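Local coordinates for putative membrane protein (Yersinia pestis CO92, PDB 5TF3), which is of unknown function and forms an all-helical DUF1198 family domain of a putative membrane protein, at residues Leu17-Ile22 with Glu74-Thr79; Glu25-Glu30 with Gln37-Ser42; Ala54-Phe59 with Pro87-Glu92; Ala96-Phe101 with Leu106-Leu111. All coordinates share one frame; numbering follows the deposited sequence.

Contact 1 of 4, residues Leu17-Ile22 with Glu74-Thr79; sequences LKIKPI and ELWRNT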
loop_
_atom_site.group_PDB
_atom_site.type_symbol
_atom_site.label_atom_id
_atom_site.label_comp_id
_atom_site.label_asym_id
_atom_site.label_seq_id
_atom_site.Cartn_x
_atom_site.Cartn_y
_atom_site.Cartn_z
ATOM N N LEU A 17 -6.416 -8.579 0.103
ATOM C CA LEU A 17 -6.951 -7.722 -0.943
ATOM C C LEU A 17 -7.719 -8.478 -2.031
ATOM O O LEU A 17 -8.401 -7.831 -2.850
ATOM C CB LEU A 17 -5.799 -6.933 -1.558
ATOM C CG LEU A 17 -5.177 -5.945 -0.576
ATOM C CD1 LEU A 17 -3.982 -5.284 -1.237
ATOM C CD2 LEU A 17 -6.209 -4.909 -0.159
ATOM N N LYS A 18 -7.623 -9.816 -2.061
ATOM C CA LYS A 18 -8.242 -10.654 -3.099
ATOM C C LYS A 18 -7.768 -10.252 -4.493
ATOM O O LYS A 18 -8.567 -10.020 -5.398
ATOM C CB LYS A 18 -9.771 -10.612 -3.029
ATOM C CG LYS A 18 -10.370 -10.965 -1.684
ATOM C CD LYS A 18 -10.165 -12.434 -1.369
ATOM C CE LYS A 18 -10.774 -12.806 -0.021
ATOM N NZ LYS A 18 -10.118 -14.026 0.533
ATOM N N ILE A 19 -6.449 -10.146 -4.659
ATOM C CA ILE A 19 -5.837 -9.829 -5.943
ATOM C C ILE A 19 -4.751 -10.867 -6.186
ATOM O O ILE A 19 -4.327 -11.584 -5.276
ATOM C CB ILE A 19 -5.256 -8.391 -5.997
ATOM C CG1 ILE A 19 -4.100 -8.223 -4.995
ATOM C CG2 ILE A 19 -6.347 -7.341 -5.712
ATOM C CD1 ILE A 19 -3.612 -6.812 -4.849
ATOM N N LYS A 20 -4.327 -10.971 -7.439
ATOM C CA LYS A 20 -3.312 -11.957 -7.788
ATOM C C LYS A 20 -1.969 -11.613 -7.136
ATOM O O LYS A 20 -1.635 -10.436 -6.969
ATOM C CB LYS A 20 -3.140 -12.034 -9.302
ATOM C CG LYS A 20 -4.336 -12.622 -10.047
ATOM C CD LYS A 20 -4.079 -12.664 -11.547
ATOM C CE LYS A 20 -5.063 -13.600 -12.254
ATOM N NZ LYS A 20 -4.721 -13.738 -13.699
ATOM N N PRO A 21 -1.167 -12.627 -6.794
ATOM C CA PRO A 21 0.127 -12.364 -6.138
ATOM C C PRO A 21 1.046 -11.453 -6.928
ATOM O O PRO A 21 1.837 -10.726 -6.318
ATOM C CB PRO A 21 0.740 -13.766 -5.995
ATOM C CG PRO A 21 -0.396 -14.695 -6.072
ATOM C CD PRO A 21 -1.447 -14.069 -6.925
ATOM N N ILE A 22 0.979 -11.476 -8.266
ATOM C CA ILE A 22 1.861 -10.638 -9.083
ATOM C C ILE A 22 1.827 -9.185 -8.628
ATOM O O ILE A 22 2.837 -8.470 -8.708
ATOM C CB ILE A 22 1.502 -10.770 -10.583
ATOM C CG1 ILE A 22 2.502 -10.004 -11.455
ATOM C CG2 ILE A 22 0.119 -10.241 -10.858
ATOM C CD1 ILE A 22 3.875 -10.605 -11.478
ATOM N N GLU A 74 -9.087 5.254 -8.513
ATOM C CA GLU A 74 -10.419 4.765 -8.167
ATOM C C GLU A 74 -10.439 3.241 -8.095
ATOM O O GLU A 74 -11.045 2.652 -7.186
ATOM C CB GLU A 74 -11.439 5.277 -9.186
ATOM C CG GLU A 74 -12.847 4.762 -8.948
ATOM C CD GLU A 74 -13.882 5.463 -9.808
ATOM O OE1 GLU A 74 -13.658 6.635 -10.188
ATOM O OE2 GLU A 74 -14.922 4.837 -10.107
ATOM N N LEU A 75 -9.766 2.591 -9.045
ATOM C CA LEU A 75 -9.623 1.139 -9.039
ATOM C C LEU A 75 -9.057 0.633 -7.715
ATOM O O LEU A 75 -9.625 -0.267 -7.087
ATOM C CB LEU A 75 -8.715 0.743 -10.207
ATOM C CG LEU A 75 -8.526 -0.707 -10.591
ATOM C CD1 LEU A 75 -8.098 -0.759 -12.059
ATOM C CD2 LEU A 75 -7.498 -1.383 -9.686
ATOM N N TRP A 76 -7.905 1.179 -7.292
ATOM C CA TRP A 76 -7.246 0.690 -6.081
ATOM C C TRP A 76 -7.982 1.108 -4.816
ATOM O O TRP A 76 -7.997 0.356 -3.831
ATOM C CB TRP A 76 -5.778 1.146 -6.062
ATOM C CG TRP A 76 -5.010 0.300 -7.032
ATOM C CD1 TRP A 76 -4.699 0.594 -8.336
ATOM C CD2 TRP A 76 -4.530 -1.027 -6.790
ATOM N NE1 TRP A 76 -4.008 -0.467 -8.907
ATOM C CE2 TRP A 76 -3.910 -1.475 -7.977
ATOM C CE3 TRP A 76 -4.562 -1.875 -5.676
ATOM C CZ2 TRP A 76 -3.320 -2.728 -8.079
ATOM C CZ3 TRP A 76 -3.971 -3.136 -5.785
ATOM C CH2 TRP A 76 -3.361 -3.539 -6.973
ATOM N N ARG A 77 -8.627 2.274 -4.828
ATOM C CA ARG A 77 -9.433 2.677 -3.680
ATOM C C ARG A 77 -10.585 1.694 -3.452
ATOM O O ARG A 77 -10.907 1.339 -2.307
ATOM C CB ARG A 77 -9.968 4.104 -3.900
ATOM C CG ARG A 77 -10.901 4.585 -2.797
ATOM C CD ARG A 77 -11.425 6.033 -3.029
ATOM N NE ARG A 77 -12.248 6.471 -1.900
ATOM C CZ ARG A 77 -13.564 6.308 -1.821
ATOM N NH1 ARG A 77 -14.233 5.753 -2.827
ATOM N NH2 ARG A 77 -14.211 6.719 -0.742
ATOM N N ASN A 78 -11.228 1.251 -4.533
ATOM C CA ASN A 78 -12.317 0.294 -4.391
ATOM C C ASN A 78 -11.805 -1.049 -3.903
ATOM O O ASN A 78 -12.546 -1.781 -3.235
ATOM C CB ASN A 78 -13.065 0.130 -5.718
ATOM C CG ASN A 78 -13.900 1.352 -6.070
ATOM O OD1 ASN A 78 -14.245 2.153 -5.194
ATOM N ND2 ASN A 78 -14.255 1.487 -7.350
ATOM N N THR A 79 -10.549 -1.391 -4.225
ATOM C CA THR A 79 -9.957 -2.621 -3.700
ATOM C C THR A 79 -9.806 -2.550 -2.179
ATOM O O THR A 79 -10.132 -3.513 -1.474
ATOM C CB THR A 79 -8.613 -2.892 -4.411
ATOM O OG1 THR A 79 -8.835 -2.926 -5.826
ATOM C CG2 THR A 79 -8.019 -4.241 -4.025
HETATM O O HOH W 1 -10.328 -6.281 -2.183
#
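I19 and L17 meet W76 and T79 where a Schellman motif ends helix 2-17 beside helix 70-82. K18 is the C-prime residue of that motif, with positive phi (57°). Its backbone turns the chain so that L17 and I19, on either side of it in sequence, both point their side chains at helix 70-82.

The tight part is apolar. I19 uses two branches. Its CD1 lies at the edge of the W76 indole, near the ring plane, 3.8 Å from W76 CZ3. Its CG2 meets the methyl CG2 of T79. With chi1 at 64°, CG1 stands between the backbone N and the carbonyl carbon; CD1 at its end goes to the indole, while CG2 goes to T79. L17 adds its CB, 4.3 Å from T79 CG2. L17 and W76 also pack on V58 of helix 48-65, and the W76 ring stacks with H62.

The looser part is polar and hydrated. One water joins the two backbones here, donating to L17 O at 2.6 Å and to T79 O at 2.9 Å. K18, beside it in the chain, is exposed.

T79 keeps its two ends apart. CG2 faces the loop, while OG1 turns back along its own helix and donates to L75 O at 3.0 Å. T79 N reaches the same oxygen from the opposite face of the carbonyl plane.

Contact 2 of 4, residues Glu25-Glu30 with Gln37-Ser42; sequences ESMLQE and QMFIRS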
loop_
_atom_site.group_PDB
_atom_site.type_symbol
_atom_site.label_atom_id
_atom_site.label_comp_id
_atom_site.label_asym_id
_atom_site.label_seq_id
_atom_site.Cartn_x
_atom_site.Cartn_y
_atom_site.Cartn_z
ATOM N N GLU A 25 4.353 -9.171 -5.673
ATOM C CA GLU A 25 5.708 -9.433 -6.149
ATOM C C GLU A 25 6.277 -8.237 -6.903
ATOM O O GLU A 25 7.457 -7.907 -6.752
ATOM C CB GLU A 25 5.702 -10.696 -7.025
ATOM C CG GLU A 25 5.247 -11.944 -6.248
ATOM C CD GLU A 25 4.821 -13.147 -7.125
ATOM O OE1 GLU A 25 4.521 -12.965 -8.331
ATOM O OE2 GLU A 25 4.769 -14.282 -6.583
ATOM N N SER A 26 5.455 -7.562 -7.710
ATOM C CA SER A 26 5.960 -6.405 -8.450
ATOM C C SER A 26 6.410 -5.297 -7.507
ATOM O O SER A 26 7.441 -4.651 -7.737
ATOM C CB SER A 26 4.894 -5.887 -9.413
ATOM O OG SER A 26 4.694 -6.834 -10.444
HETATM N N MSE A 27 5.657 -5.065 -6.440
HETATM C CA MSE A 27 6.043 -4.070 -5.446
HETATM C C MSE A 27 7.339 -4.451 -4.724
HETATM O O MSE A 27 8.190 -3.594 -4.465
HETATM C CB MSE A 27 4.909 -3.870 -4.436
HETATM C CG MSE A 27 5.261 -2.915 -3.319
HETATM SE SE MSE A 27 3.815 -2.890 -2.044
HETATM C CE MSE A 27 4.065 -4.711 -1.369
ATOM N N LEU A 28 7.498 -5.737 -4.397
ATOM C CA LEU A 28 8.723 -6.163 -3.727
ATOM C C LEU A 28 9.943 -5.925 -4.605
ATOM O O LEU A 28 10.992 -5.499 -4.114
ATOM C CB LEU A 28 8.630 -7.638 -3.334
ATOM C CG LEU A 28 7.493 -7.978 -2.370
ATOM C CD1 LEU A 28 7.468 -9.484 -2.119
ATOM C CD2 LEU A 28 7.657 -7.217 -1.069
ATOM N N GLN A 29 9.824 -6.191 -5.910
ATOM C CA GLN A 29 10.953 -6.012 -6.820
ATOM C C GLN A 29 11.524 -4.607 -6.746
ATOM O O GLN A 29 12.728 -4.420 -6.933
ATOM C CB GLN A 29 10.528 -6.307 -8.255
ATOM C CG GLN A 29 10.234 -7.750 -8.544
ATOM C CD GLN A 29 9.818 -7.954 -9.990
ATOM O OE1 GLN A 29 8.727 -8.457 -10.271
ATOM N NE2 GLN A 29 10.685 -7.550 -10.919
ATOM N N GLU A 30 10.683 -3.610 -6.470
ATOM C CA GLU A 30 11.105 -2.221 -6.419
ATOM C C GLU A 30 11.458 -1.759 -5.013
ATOM O O GLU A 30 11.663 -0.562 -4.804
ATOM C CB GLU A 30 10.015 -1.317 -6.999
ATOM C CG GLU A 30 9.538 -1.745 -8.375
ATOM C CD GLU A 30 9.444 -0.585 -9.349
ATOM O OE1 GLU A 30 10.261 0.352 -9.240
ATOM O OE2 GLU A 30 8.546 -0.609 -10.220
ATOM N N GLN A 37 13.495 -7.326 3.044
ATOM C CA GLN A 37 13.617 -8.266 4.157
ATOM C C GLN A 37 12.852 -7.777 5.373
ATOM O O GLN A 37 12.144 -8.555 6.029
ATOM C CB GLN A 37 15.092 -8.482 4.509
ATOM C CG GLN A 37 15.890 -9.216 3.442
ATOM C CD GLN A 37 17.395 -9.172 3.713
ATOM O OE1 GLN A 37 17.830 -8.980 4.857
ATOM N NE2 GLN A 37 18.193 -9.338 2.659
HETATM N N MSE A 38 12.977 -6.489 5.692
HETATM C CA MSE A 38 12.248 -5.884 6.801
HETATM C C MSE A 38 10.737 -5.951 6.575
HETATM O O MSE A 38 9.977 -6.279 7.490
HETATM C CB MSE A 38 12.710 -4.431 7.001
HETATM C CG MSE A 38 14.225 -4.304 7.273
HETATM SE SE MSE A 38 15.014 -2.504 7.035
HETATM C CE MSE A 38 14.156 -1.601 8.535
ATOM N N PHE A 39 10.304 -5.652 5.344
ATOM C CA PHE A 39 8.874 -5.667 5.046
ATOM C C PHE A 39 8.314 -7.076 5.151
ATOM O O PHE A 39 7.247 -7.290 5.736
ATOM C CB PHE A 39 8.613 -5.090 3.655
ATOM C CG PHE A 39 7.175 -5.167 3.231
ATOM C CD1 PHE A 39 6.250 -4.238 3.703
ATOM C CD2 PHE A 39 6.743 -6.158 2.369
ATOM C CE1 PHE A 39 4.919 -4.306 3.314
ATOM C CE2 PHE A 39 5.402 -6.230 1.973
ATOM C CZ PHE A 39 4.497 -5.300 2.447
ATOM N N ILE A 40 9.030 -8.048 4.586
ATOM C CA ILE A 40 8.598 -9.444 4.625
ATOM C C ILE A 40 8.518 -9.936 6.061
ATOM O O ILE A 40 7.565 -10.626 6.449
ATOM C CB ILE A 40 9.564 -10.316 3.799
ATOM C CG1 ILE A 40 9.373 -10.068 2.300
ATOM C CG2 ILE A 40 9.437 -11.767 4.181
ATOM C CD1 ILE A 40 7.968 -9.911 1.883
ATOM N N ARG A 41 9.535 -9.616 6.864
ATOM C CA ARG A 41 9.554 -10.102 8.238
ATOM C C ARG A 41 8.423 -9.492 9.050
ATOM O O ARG A 41 7.802 -10.178 9.865
ATOM C CB ARG A 41 10.896 -9.814 8.907
ATOM C CG ARG A 41 10.941 -10.366 10.332
ATOM C CD ARG A 41 12.317 -10.269 10.957
ATOM N NE ARG A 41 12.807 -8.905 10.862
ATOM C CZ ARG A 41 13.906 -8.546 10.210
ATOM N NH1 ARG A 41 14.666 -9.460 9.608
ATOM N NH2 ARG A 41 14.244 -7.262 10.173
ATOM N N SER A 42 8.129 -8.206 8.839
ATOM C CA SER A 42 7.061 -7.599 9.626
ATOM C C SER A 42 5.691 -8.092 9.168
ATOM O O SER A 42 4.766 -8.199 9.981
ATOM C CB SER A 42 7.152 -6.067 9.571
ATOM O OG SER A 42 6.370 -5.524 8.519
#
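M27 and L28 of helix 22-29 pack against F39 and I40 of helix 33-45. The two helices form a helical hairpin around a short connection. Their local axes come within 11.6 Å and run roughly antiparallel, at 141°.

The first kind of contact is methyl to ring. The selenomethionine M27 extends with CG anti to its backbone N (chi1 176°), then bends at its third torsion. This bend brings CE to the far end of the F39 ring, 3.9 Å from F39 CZ. L28 CD2 comes to the flank of the same ring, 3.7 Å from F39 CD2. Both methyls approach obliquely, and both side chains cross F39 at about a right angle. F39 CE2 lies between them and touches each.

The second kind is methyl to methyl. I40 CD1 meets the fork of L28, 4.0 Å from L28 CD2 and 4.1 Å from L28 CD1.

Other helices close round this group. F39 meets Y100 edge-to-face and packs on A54 and L57 of helix 48-65. I40 rests on A9 of helix 2-17.

All four touching side chains are buried, and they meet through carbon atoms alone. The hairpin is therefore held at this point by shape and by the hydrophobic effect, without help from charge or polar groups between the two segments.

Contact 3 of 4, residues Ala54-Phe59 with Pro87-Glu92; sequences AAYLVF and PILAAE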
loop_
_atom_site.group_PDB
_atom_site.type_symbol
_atom_site.label_atom_id
_atom_site.label_comp_id
_atom_site.label_asym_id
_atom_site.label_seq_id
_atom_site.Cartn_x
_atom_site.Cartn_y
_atom_site.Cartn_z
ATOM N N ALA A 54 0.155 -3.026 5.384
ATOM C CA ALA A 54 0.787 -3.369 4.117
ATOM C C ALA A 54 -0.148 -3.122 2.942
ATOM O O ALA A 54 0.314 -2.845 1.830
ATOM C CB ALA A 54 1.243 -4.827 4.146
ATOM N N ALA A 55 -1.459 -3.211 3.166
ATOM C CA ALA A 55 -2.411 -2.911 2.101
ATOM C C ALA A 55 -2.250 -1.480 1.615
ATOM O O ALA A 55 -2.376 -1.203 0.419
ATOM C CB ALA A 55 -3.839 -3.151 2.580
ATOM N N TYR A 56 -1.935 -0.557 2.521
ATOM C CA TYR A 56 -1.751 0.824 2.100
ATOM C C TYR A 56 -0.469 1.021 1.301
ATOM O O TYR A 56 -0.403 1.932 0.470
ATOM C CB TYR A 56 -1.771 1.745 3.323
ATOM C CG TYR A 56 -3.139 1.855 3.944
ATOM C CD1 TYR A 56 -4.128 2.645 3.367
ATOM C CD2 TYR A 56 -3.448 1.167 5.107
ATOM C CE1 TYR A 56 -5.390 2.752 3.946
ATOM C CE2 TYR A 56 -4.695 1.268 5.688
ATOM C CZ TYR A 56 -5.662 2.059 5.106
ATOM O OH TYR A 56 -6.897 2.145 5.698
ATOM N N LEU A 57 0.567 0.205 1.544
ATOM C CA LEU A 57 1.770 0.286 0.714
ATOM C C LEU A 57 1.495 -0.215 -0.696
ATOM O O LEU A 57 2.019 0.339 -1.672
ATOM C CB LEU A 57 2.920 -0.521 1.329
ATOM C CG LEU A 57 3.695 0.118 2.476
ATOM C CD1 LEU A 57 4.767 -0.836 2.917
ATOM C CD2 LEU A 57 4.299 1.430 2.045
ATOM N N VAL A 58 0.721 -1.298 -0.810
ATOM C CA VAL A 58 0.256 -1.774 -2.114
ATOM C C VAL A 58 -0.472 -0.659 -2.858
ATOM O O VAL A 58 -0.197 -0.384 -4.034
ATOM C CB VAL A 58 -0.639 -3.013 -1.926
ATOM C CG1 VAL A 58 -1.250 -3.461 -3.250
ATOM C CG2 VAL A 58 0.178 -4.157 -1.313
ATOM N N PHE A 59 -1.406 0.009 -2.181
ATOM C CA PHE A 59 -2.123 1.128 -2.791
ATOM C C PHE A 59 -1.159 2.216 -3.265
ATOM O O PHE A 59 -1.211 2.646 -4.419
ATOM C CB PHE A 59 -3.129 1.692 -1.779
ATOM C CG PHE A 59 -3.824 2.951 -2.227
ATOM C CD1 PHE A 59 -3.277 4.204 -1.956
ATOM C CD2 PHE A 59 -5.042 2.885 -2.891
ATOM C CE1 PHE A 59 -3.906 5.365 -2.372
ATOM C CE2 PHE A 59 -5.694 4.038 -3.300
ATOM C CZ PHE A 59 -5.120 5.292 -3.041
ATOM N N PRO A 87 -10.588 3.660 3.149
ATOM C CA PRO A 87 -9.890 4.294 2.027
ATOM C C PRO A 87 -9.178 5.584 2.409
ATOM O O PRO A 87 -8.558 6.211 1.545
ATOM C CB PRO A 87 -11.033 4.572 1.035
ATOM C CG PRO A 87 -12.215 4.814 1.919
ATOM C CD PRO A 87 -12.035 3.941 3.138
ATOM N N ILE A 88 -9.246 6.011 3.671
ATOM C CA ILE A 88 -8.538 7.219 4.078
ATOM C C ILE A 88 -7.049 6.920 4.154
ATOM O O ILE A 88 -6.621 5.939 4.772
ATOM C CB ILE A 88 -9.080 7.742 5.415
ATOM C CG1 ILE A 88 -10.541 8.168 5.277
ATOM C CG2 ILE A 88 -8.248 8.924 5.904
ATOM C CD1 ILE A 88 -11.128 8.683 6.569
ATOM N N LEU A 89 -6.249 7.748 3.497
ATOM C CA LEU A 89 -4.805 7.573 3.460
ATOM C C LEU A 89 -4.175 8.546 4.451
ATOM O O LEU A 89 -4.435 9.755 4.396
ATOM C CB LEU A 89 -4.268 7.795 2.044
ATOM C CG LEU A 89 -2.784 7.512 1.833
ATOM C CD1 LEU A 89 -2.510 6.021 1.912
ATOM C CD2 LEU A 89 -2.273 8.101 0.525
ATOM N N ALA A 90 -3.386 8.015 5.380
ATOM C CA ALA A 90 -2.869 8.794 6.496
ATOM C C ALA A 90 -1.365 8.990 6.357
ATOM O O ALA A 90 -0.698 8.303 5.581
ATOM C CB ALA A 90 -3.193 8.116 7.831
ATOM N N ALA A 91 -0.841 9.940 7.137
ATOM C CA ALA A 91 0.564 10.334 7.028
ATOM C C ALA A 91 1.504 9.179 7.331
ATOM O O ALA A 91 2.621 9.130 6.803
ATOM C CB ALA A 91 0.870 11.492 7.979
ATOM N N GLU A 92 1.095 8.260 8.199
ATOM C CA GLU A 92 1.996 7.167 8.513
ATOM C C GLU A 92 2.140 6.211 7.334
ATOM O O GLU A 92 3.165 5.531 7.220
ATOM C CB GLU A 92 1.502 6.432 9.751
ATOM C CG GLU A 92 0.032 6.124 9.724
ATOM C CD GLU A 92 -0.267 4.826 10.440
ATOM O OE1 GLU A 92 -1.455 4.432 10.500
ATOM O OE2 GLU A 92 0.695 4.192 10.937
#
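Y56 and F59 of helix 48-65 receive L89, which lies in the extended connection between helix 70-82 and helix 91-100. This is packing of a loop on a central helix of the all-helical fold. The two aromatic residues are three positions apart, so both point toward the connection, and L89 sends one methyl to each.

L89 and Y56 slide past each other in opposite directions. L89 holds CG anti to its backbone N (chi1 -174°), and this carries its two methyls to the aromatic rings. CD1 meets Y56 CD1 at 4.0 Å, obliquely to the ring. CD2 meets F59 more loosely, 4.3 Å from F59 CE1, again at a slant. I88 behaves differently. Its side chain points away from helix 48-65, and it meets Y56 through its backbone oxygen.

The surroundings fix these groups from several sides. The Y56 ring stacks with H93, and the F59 ring meets Y118 of helix 108-122. L89 also packs on Y118, and its O accepts hydrogen bonds from R115 and N119 of that same helix. Both helices thus hold the connection by packing and by polar bonds.

The phenol of Y56 lies along the connection. Its OH hydrogen-bonds to S86 O, just before P87, while Y56 CE1 lies 3.5 Å from I88 O, which approaches the ring obliquely.

Contact 4 of 4, residues Ala96-Phe101 with Leu106-Leu111; sequences AALFYF and LDAFEL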
loop_
_atom_site.group_PDB
_atom_site.type_symbol
_atom_site.label_atom_id
_atom_site.label_comp_id
_atom_site.label_asym_id
_atom_site.label_seq_id
_atom_site.Cartn_x
_atom_site.Cartn_y
_atom_site.Cartn_z
ATOM N N ALA A 96 5.867 5.522 5.698
ATOM C CA ALA A 96 6.339 4.153 5.489
ATOM C C ALA A 96 6.746 3.923 4.040
ATOM O O ALA A 96 7.701 3.190 3.760
ATOM C CB ALA A 96 5.251 3.153 5.887
ATOM N N ALA A 97 6.013 4.517 3.104
ATOM C CA ALA A 97 6.420 4.451 1.710
ATOM C C ALA A 97 7.799 5.067 1.503
ATOM O O ALA A 97 8.612 4.536 0.739
ATOM C CB ALA A 97 5.388 5.154 0.835
ATOM N N LEU A 98 8.077 6.193 2.166
ATOM C CA LEU A 98 9.342 6.892 1.948
ATOM C C LEU A 98 10.532 6.070 2.415
ATOM O O LEU A 98 11.657 6.282 1.943
ATOM C CB LEU A 98 9.336 8.245 2.660
ATOM C CG LEU A 98 8.503 9.292 1.925
ATOM C CD1 LEU A 98 8.522 10.636 2.629
ATOM C CD2 LEU A 98 8.990 9.428 0.491
ATOM N N PHE A 99 10.328 5.152 3.357
ATOM C CA PHE A 99 11.431 4.261 3.676
ATOM C C PHE A 99 11.519 3.097 2.694
ATOM O O PHE A 99 12.568 2.865 2.084
ATOM C CB PHE A 99 11.317 3.693 5.077
ATOM C CG PHE A 99 12.243 2.532 5.284
ATOM C CD1 PHE A 99 13.616 2.734 5.335
ATOM C CD2 PHE A 99 11.767 1.240 5.330
ATOM C CE1 PHE A 99 14.496 1.680 5.513
ATOM C CE2 PHE A 99 12.644 0.175 5.507
ATOM C CZ PHE A 99 14.006 0.397 5.587
ATOM N N TYR A 100 10.431 2.327 2.564
ATOM C CA TYR A 100 10.523 1.050 1.856
ATOM C C TYR A 100 10.926 1.246 0.403
ATOM O O TYR A 100 11.604 0.381 -0.174
ATOM C CB TYR A 100 9.205 0.284 1.958
ATOM C CG TYR A 100 8.961 -0.348 3.315
ATOM C CD1 TYR A 100 9.857 -1.264 3.854
ATOM C CD2 TYR A 100 7.829 -0.034 4.053
ATOM C CE1 TYR A 100 9.633 -1.843 5.105
ATOM C CE2 TYR A 100 7.587 -0.613 5.290
ATOM C CZ TYR A 100 8.493 -1.509 5.815
ATOM O OH TYR A 100 8.248 -2.072 7.048
ATOM N N PHE A 101 10.567 2.392 -0.188
ATOM C CA PHE A 101 10.933 2.713 -1.564
ATOM C C PHE A 101 12.030 3.782 -1.637
ATOM O O PHE A 101 12.125 4.520 -2.621
ATOM C CB PHE A 101 9.687 3.132 -2.346
ATOM C CG PHE A 101 8.585 2.103 -2.303
ATOM C CD1 PHE A 101 8.732 0.886 -2.957
ATOM C CD2 PHE A 101 7.421 2.336 -1.584
ATOM C CE1 PHE A 101 7.731 -0.076 -2.913
ATOM C CE2 PHE A 101 6.415 1.388 -1.533
ATOM C CZ PHE A 101 6.566 0.180 -2.199
ATOM N N LEU A 106 11.896 8.980 -3.981
ATOM C CA LEU A 106 10.577 9.576 -4.127
ATOM C C LEU A 106 10.568 11.023 -3.642
ATOM O O LEU A 106 11.296 11.409 -2.726
ATOM C CB LEU A 106 9.531 8.776 -3.354
ATOM C CG LEU A 106 9.308 7.320 -3.761
ATOM C CD1 LEU A 106 8.291 6.698 -2.824
ATOM C CD2 LEU A 106 8.862 7.212 -5.213
ATOM N N ASP A 107 9.711 11.824 -4.258
ATOM C CA ASP A 107 9.602 13.232 -3.910
ATOM C C ASP A 107 8.626 13.355 -2.747
ATOM O O ASP A 107 7.418 13.162 -2.916
ATOM C CB ASP A 107 9.163 14.028 -5.133
ATOM C CG ASP A 107 9.112 15.513 -4.876
ATOM O OD1 ASP A 107 8.926 15.911 -3.712
ATOM O OD2 ASP A 107 9.248 16.271 -5.855
ATOM N N ALA A 108 9.151 13.694 -1.563
ATOM C CA ALA A 108 8.316 13.707 -0.362
ATOM C C ALA A 108 7.230 14.776 -0.430
ATOM O O ALA A 108 6.146 14.594 0.139
ATOM C CB ALA A 108 9.177 13.919 0.885
ATOM N N PHE A 109 7.502 15.894 -1.103
ATOM C CA PHE A 109 6.484 16.927 -1.254
ATOM C C PHE A 109 5.371 16.438 -2.163
ATOM O O PHE A 109 4.184 16.525 -1.817
ATOM C CB PHE A 109 7.119 18.204 -1.806
ATOM C CG PHE A 109 6.146 19.323 -2.023
ATOM C CD1 PHE A 109 5.816 20.181 -0.987
ATOM C CD2 PHE A 109 5.573 19.526 -3.264
ATOM C CE1 PHE A 109 4.919 21.235 -1.190
ATOM C CE2 PHE A 109 4.678 20.570 -3.476
ATOM C CZ PHE A 109 4.353 21.432 -2.429
ATOM N N GLU A 110 5.741 15.886 -3.323
ATOM C CA GLU A 110 4.735 15.377 -4.253
ATOM C C GLU A 110 3.921 14.244 -3.639
ATOM O O GLU A 110 2.711 14.126 -3.892
ATOM C CB GLU A 110 5.401 14.924 -5.547
ATOM C CG GLU A 110 5.679 16.074 -6.515
ATOM C CD GLU A 110 4.415 16.837 -6.926
ATOM O OE1 GLU A 110 3.467 16.220 -7.474
ATOM O OE2 GLU A 110 4.368 18.068 -6.705
ATOM N N LEU A 111 4.557 13.406 -2.823
ATOM C CA LEU A 111 3.820 12.324 -2.174
ATOM C C LEU A 111 2.827 12.865 -1.156
ATOM O O LEU A 111 1.719 12.336 -1.020
ATOM C CB LEU A 111 4.787 11.355 -1.502
ATOM C CG LEU A 111 4.187 10.159 -0.755
ATOM C CD1 LEU A 111 3.275 9.323 -1.646
ATOM C CD2 LEU A 111 5.311 9.295 -0.201
#
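Two successive helices, 91-100 and 108-122, meet across the short loop that joins them, the second opened by an N-cap. L98 carries most of the contact. It meets L111 tip to tip, with L98 CD2 3.7 Å from L111 CD2. The same CD2 touches L106 CB at 3.9 Å. Its other methyl, CD1, reaches A108 CB at 3.8 Å. L106 packs back on the helix end, with its CD1 3.9 Å from F101 CB. A97 adds its CB beside L111 CD2.

D107 is the N-cap of helix 108-122. Its OD1 accepts from E110 N at 3.2 Å, from above the carboxylate plane, and weakly from F109 N. This cap opens the helix turn that carries A108 and L111.

Helix 48-65 backs the junction: I65 touches both F101 and L106, and F64 touches L111. F101 also packs on M31, in the loop between helix 22-29 and helix 33-45.

Overall arrangement
Helix 48-65 ties the four contacts together. The centre of contact 3 is about 5 Å from the chain centre, nearer than that of any other, and contact 3 touches each of the others. Its V58 and F59 pack on W76 of contact 1. Its L57 meets F39 of contact 2, with L57 CD1 3.5 Å from F39 CE1, and also Y100 of contact 4. Contacts 2 and 4 touch directly, with M27 CG 3.5 Å from F101 CZ. Contacts 1 and 4 do not touch. Their centres are about 21 Å apart, on opposite sides of the chain centre. Contacts 1 and 3 interlock along the sequence, because their segments alternate.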